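Local coordinates for uncharacterized protein VP0806 (Vibrio parahaemolyticus, PDB 2R5S), which is of unknown function, its tetratricopeptide-repeat domain belonging to a thioredoxin-domain protein that may have protein-disulfide reductase activity, at residues M151-L154 and S155-Q159; N27-Q30 and T31-D34. All blocks are in the same frame, centred on the assembly; numbering follows the deposited sequence.

Contact 1. Residues M151-L154 and S155-Q159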
loop_
_atom_site.group_PDB
_atom_site.type_symbol
_atom_site.label_atom_id
_atom_site.label_comp_id
_atom_site.label_asym_id
_atom_site.label_seq_id
_atom_site.Cartn_x
_atom_site.Cartn_y
_atom_site.Cartn_z
HETATM N N MSE A 151 -5.483 11.995 5.897
HETATM C CA MSE A 151 -5.448 11.290 7.167
HETATM C C MSE A 151 -6.238 9.956 7.170
HETATM O O MSE A 151 -5.825 8.995 7.824
HETATM C CB MSE A 151 -5.994 12.194 8.257
HETATM C CG MSE A 151 -5.142 13.468 8.547
HETATM SE SE MSE A 151 -3.669 13.296 9.776
HETATM C CE MSE A 151 -4.531 13.001 11.474
ATOM N N ASP A 152 -7.380 9.917 6.482
ATOM C CA ASP A 152 -8.120 8.651 6.356
ATOM C C ASP A 152 -7.285 7.678 5.483
ATOM O O ASP A 152 -7.224 6.494 5.761
ATOM C CB ASP A 152 -9.516 8.850 5.724
ATOM C CG ASP A 152 -10.418 9.846 6.493
ATOM O OD1 ASP A 152 -10.320 9.992 7.739
ATOM O OD2 ASP A 152 -11.260 10.483 5.803
ATOM N N ILE A 153 -6.603 8.192 4.456
ATOM C CA ILE A 153 -5.758 7.317 3.610
ATOM C C ILE A 153 -4.647 6.687 4.478
ATOM O O ILE A 153 -4.400 5.497 4.401
ATOM C CB ILE A 153 -5.247 8.027 2.305
ATOM C CG1 ILE A 153 -6.318 8.104 1.195
ATOM C CG2 ILE A 153 -4.042 7.289 1.663
ATOM C CD1 ILE A 153 -7.751 8.470 1.668
ATOM N N LEU A 154 -4.041 7.465 5.354
ATOM C CA LEU A 154 -2.910 6.972 6.169
ATOM C C LEU A 154 -3.344 5.889 7.140
ATOM O O LEU A 154 -2.671 4.860 7.291
ATOM C CB LEU A 154 -2.233 8.104 6.958
ATOM C CG LEU A 154 -1.402 9.143 6.177
ATOM C CD1 LEU A 154 -0.903 10.184 7.170
ATOM C CD2 LEU A 154 -0.187 8.548 5.434
ATOM N N SER A 155 -4.456 6.151 7.828
ATOM C CA SER A 155 -4.923 5.234 8.817
ATOM C C SER A 155 -5.453 4.015 8.101
ATOM O O SER A 155 -5.219 2.874 8.533
ATOM C CB SER A 155 -5.933 5.890 9.774
ATOM O OG SER A 155 -7.261 5.864 9.275
ATOM N N ALA A 156 -6.151 4.220 6.994
ATOM C CA ALA A 156 -6.587 3.045 6.188
ATOM C C ALA A 156 -5.401 2.113 5.922
ATOM O O ALA A 156 -5.485 0.922 6.204
ATOM C CB ALA A 156 -7.239 3.460 4.877
ATOM N N LEU A 157 -4.306 2.685 5.423
ATOM C CA LEU A 157 -3.054 1.966 5.168
ATOM C C LEU A 157 -2.447 1.117 6.276
ATOM O O LEU A 157 -2.096 -0.029 6.007
ATOM C CB LEU A 157 -1.981 2.894 4.583
ATOM C CG LEU A 157 -1.775 2.757 3.071
ATOM C CD1 LEU A 157 -3.035 2.191 2.383
ATOM C CD2 LEU A 157 -1.238 4.043 2.352
ATOM N N GLY A 158 -2.283 1.669 7.486
ATOM C CA GLY A 158 -1.694 0.923 8.622
ATOM C C GLY A 158 -0.307 1.416 9.024
ATOM O O GLY A 158 0.293 2.275 8.327
ATOM N N GLN A 159 0.214 0.870 10.131
ATOM C CA GLN A 159 1.507 1.319 10.744
ATOM C C GLN A 159 2.807 0.731 10.130
ATOM O O GLN A 159 3.870 1.381 10.184
ATOM C CB GLN A 159 1.510 1.051 12.256
ATOM C CG GLN A 159 0.698 2.028 13.098
ATOM C CD GLN A 159 1.273 3.450 13.118
ATOM O OE1 GLN A 159 0.755 4.333 12.452
ATOM N NE2 GLN A 159 2.331 3.666 13.883
#

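Contact 2. Residues N27-Q30 and T31-D34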
loop_
_atom_site.group_PDB
_atom_site.type_symbol
_atom_site.label_atom_id
_atom_site.label_comp_id
_atom_site.label_asym_id
_atom_site.label_seq_id
_atom_site.Cartn_x
_atom_site.Cartn_y
_atom_site.Cartn_z
ATOM N N ASN A 27 5.413 -7.894 10.363
ATOM C CA ASN A 27 6.281 -7.518 11.461
ATOM C C ASN A 27 7.067 -8.684 12.093
ATOM O O ASN A 27 8.281 -8.562 12.362
ATOM C CB ASN A 27 5.512 -6.767 12.507
ATOM C CG ASN A 27 6.399 -6.278 13.622
ATOM O OD1 ASN A 27 6.360 -6.811 14.731
ATOM N ND2 ASN A 27 7.193 -5.257 13.344
ATOM N N VAL A 28 6.401 -9.829 12.284
ATOM C CA VAL A 28 7.121 -10.979 12.858
ATOM C C VAL A 28 8.158 -11.541 11.865
ATOM O O VAL A 28 9.246 -11.993 12.255
ATOM C CB VAL A 28 6.152 -12.043 13.321
ATOM C CG1 VAL A 28 6.892 -13.254 13.772
ATOM C CG2 VAL A 28 5.225 -11.477 14.474
ATOM N N ILE A 29 7.781 -11.531 10.590
ATOM C CA ILE A 29 8.662 -11.945 9.497
ATOM C C ILE A 29 9.946 -11.157 9.503
ATOM O O ILE A 29 11.040 -11.738 9.352
ATOM C CB ILE A 29 8.021 -11.738 8.111
ATOM C CG1 ILE A 29 6.809 -12.659 7.963
ATOM C CG2 ILE A 29 9.028 -12.031 6.954
ATOM C CD1 ILE A 29 7.123 -14.062 8.275
ATOM N N GLN A 30 9.831 -9.834 9.611
ATOM C CA GLN A 30 11.047 -9.044 9.471
ATOM C C GLN A 30 11.916 -9.279 10.712
ATOM O O GLN A 30 13.051 -8.939 10.714
ATOM C CB GLN A 30 10.846 -7.557 9.012
ATOM C CG GLN A 30 9.741 -6.679 9.715
ATOM C CD GLN A 30 10.262 -5.696 10.807
ATOM O OE1 GLN A 30 9.503 -5.318 11.715
ATOM N NE2 GLN A 30 11.548 -5.289 10.722
ATOM N N THR A 31 11.389 -9.957 11.726
ATOM C CA THR A 31 12.226 -10.281 12.873
ATOM C C THR A 31 12.945 -11.624 12.785
ATOM O O THR A 31 13.826 -11.862 13.594
ATOM C CB THR A 31 11.493 -10.193 14.256
ATOM O OG1 THR A 31 10.889 -11.464 14.561
ATOM C CG2 THR A 31 10.453 -9.077 14.256
ATOM N N LEU A 32 12.583 -12.499 11.836
ATOM C CA LEU A 32 13.315 -13.768 11.651
ATOM C C LEU A 32 14.756 -13.516 11.153
ATOM O O LEU A 32 15.084 -12.415 10.674
ATOM C CB LEU A 32 12.593 -14.716 10.679
ATOM C CG LEU A 32 11.083 -14.976 10.837
ATOM C CD1 LEU A 32 10.482 -15.372 9.545
ATOM C CD2 LEU A 32 10.721 -15.994 11.868
ATOM N N SER A 33 15.602 -14.532 11.252
ATOM C CA SER A 33 16.932 -14.485 10.623
ATOM C C SER A 33 16.793 -14.133 9.124
ATOM O O SER A 33 15.706 -14.359 8.527
ATOM C CB SER A 33 17.619 -15.846 10.789
ATOM O OG SER A 33 16.667 -16.915 10.581
ATOM N N ASP A 34 17.861 -13.606 8.506
ATOM C CA ASP A 34 17.794 -13.295 7.066
ATOM C C ASP A 34 17.686 -14.575 6.275
ATOM O O ASP A 34 16.861 -14.676 5.357
ATOM C CB ASP A 34 19.003 -12.570 6.570
ATOM C CG ASP A 34 19.216 -11.222 7.241
ATOM O OD1 ASP A 34 20.427 -10.883 7.416
ATOM O OD2 ASP A 34 18.199 -10.527 7.565
#

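Contact 1. Residues M151-L154 and S155-Q159
M151 and S155 lie one turn apart in the C-terminal two turns of helix 145-157, a worked case of how an alpha-helix keeps its i to i+4 bonds up to the residue that stops it. M151, a selenomethionine, joins only through its backbone: S155 N donates to M151 O at 3.2 Å. D152 follows with the shortest bond of the set, its O lying 2.8 Å from A156 N, while A156 CB lies close to the same oxygen. With chi1 at 85°, between its backbone N and carbonyl carbon, S155 OG lies alongside D152 O at 3.6 Å. I153 takes the straightest of the four bonds, with 168° at the hydrogen of L157 N, and its CG2 meets CD2 of L157 loosely at 4.3 Å, two branched side chains brought to one flank by the helical repeat. L154 closes the series, its O receiving G158 N at 3.2 Å and also lying near L157 CB. G158 then turns to positive phi, 110°, a conformation suited to glycine that ends the helix. The buried flank of this end of the helix is shared: I153, L154 and L157 all reach L128 of helix 124-135, whereas L154 touches R168 of helix 162-174 and L157 touches A164. R168 also hydrogen-bonds G158 O, tying the helix end to the last helix of this tetratricopeptide-repeat region.

Contact 2. Residues N27-Q30 and T31-D34
T31 turns its hydroxyl back to V28 near the end of helix 22-30, a compact example of a side chain bonding to the turn that precedes it. With chi1 at 89°, OG1 lies between the backbone N and carbonyl carbon of its own residue, and this brings it to V28 O, to which it donates a hydrogen bond of 2.9 Å. The hydroxyl comes in only 19° from the carbonyl plane of V28, but T31 N, bonded to the same oxygen at 3.0 Å, stands well above that plane, so two donors grip V28 O from different directions. A further, weak bond runs from T31 N to N27 O. One residue on, L32 N donates to I29 O at 3.0 Å, again from above the carbonyl plane. The apolar ends of these two residues cross at a slant, I29 CD1 touching L32 CD1 at 3.8 Å, and L32 CG also rests 3.6 Å from I29 O. Both side chains are buried, I29 against V13 and V42, L32 against L9 and V42. S33 is the N-cap of helix 34-37, its OG hydrogen-bonded to D6 OD1 and weakly to L36 N. The chemistry thus divides in two: i to i+3 bonds and a hydroxyl serve V28 O and I29 O, while the isoleucine-leucine pair packs between helices 9-18 and 40-52, with the polar Q37 and K46 also beside I29.

Contact 2 and contact 1 treat the same problem, how a chain leaves a helix, in two separate tetratricopeptide-repeat regions of a single chain. Their centres are about 23 Å apart and their nearest atoms about 8 Å, with no touch between them. Contact 1 lies nearer the middle of the chain, its centre about 10 Å from the chain's own centre, compared with about 20 Å for contact 2. The solutions differ, a glycine in one and a threonine hydroxyl in the other. A bound MES molecule, probably from the crystallisation liquor, lies about 5 Å from the I29 side chain in contact 2; no active site is established for this domain.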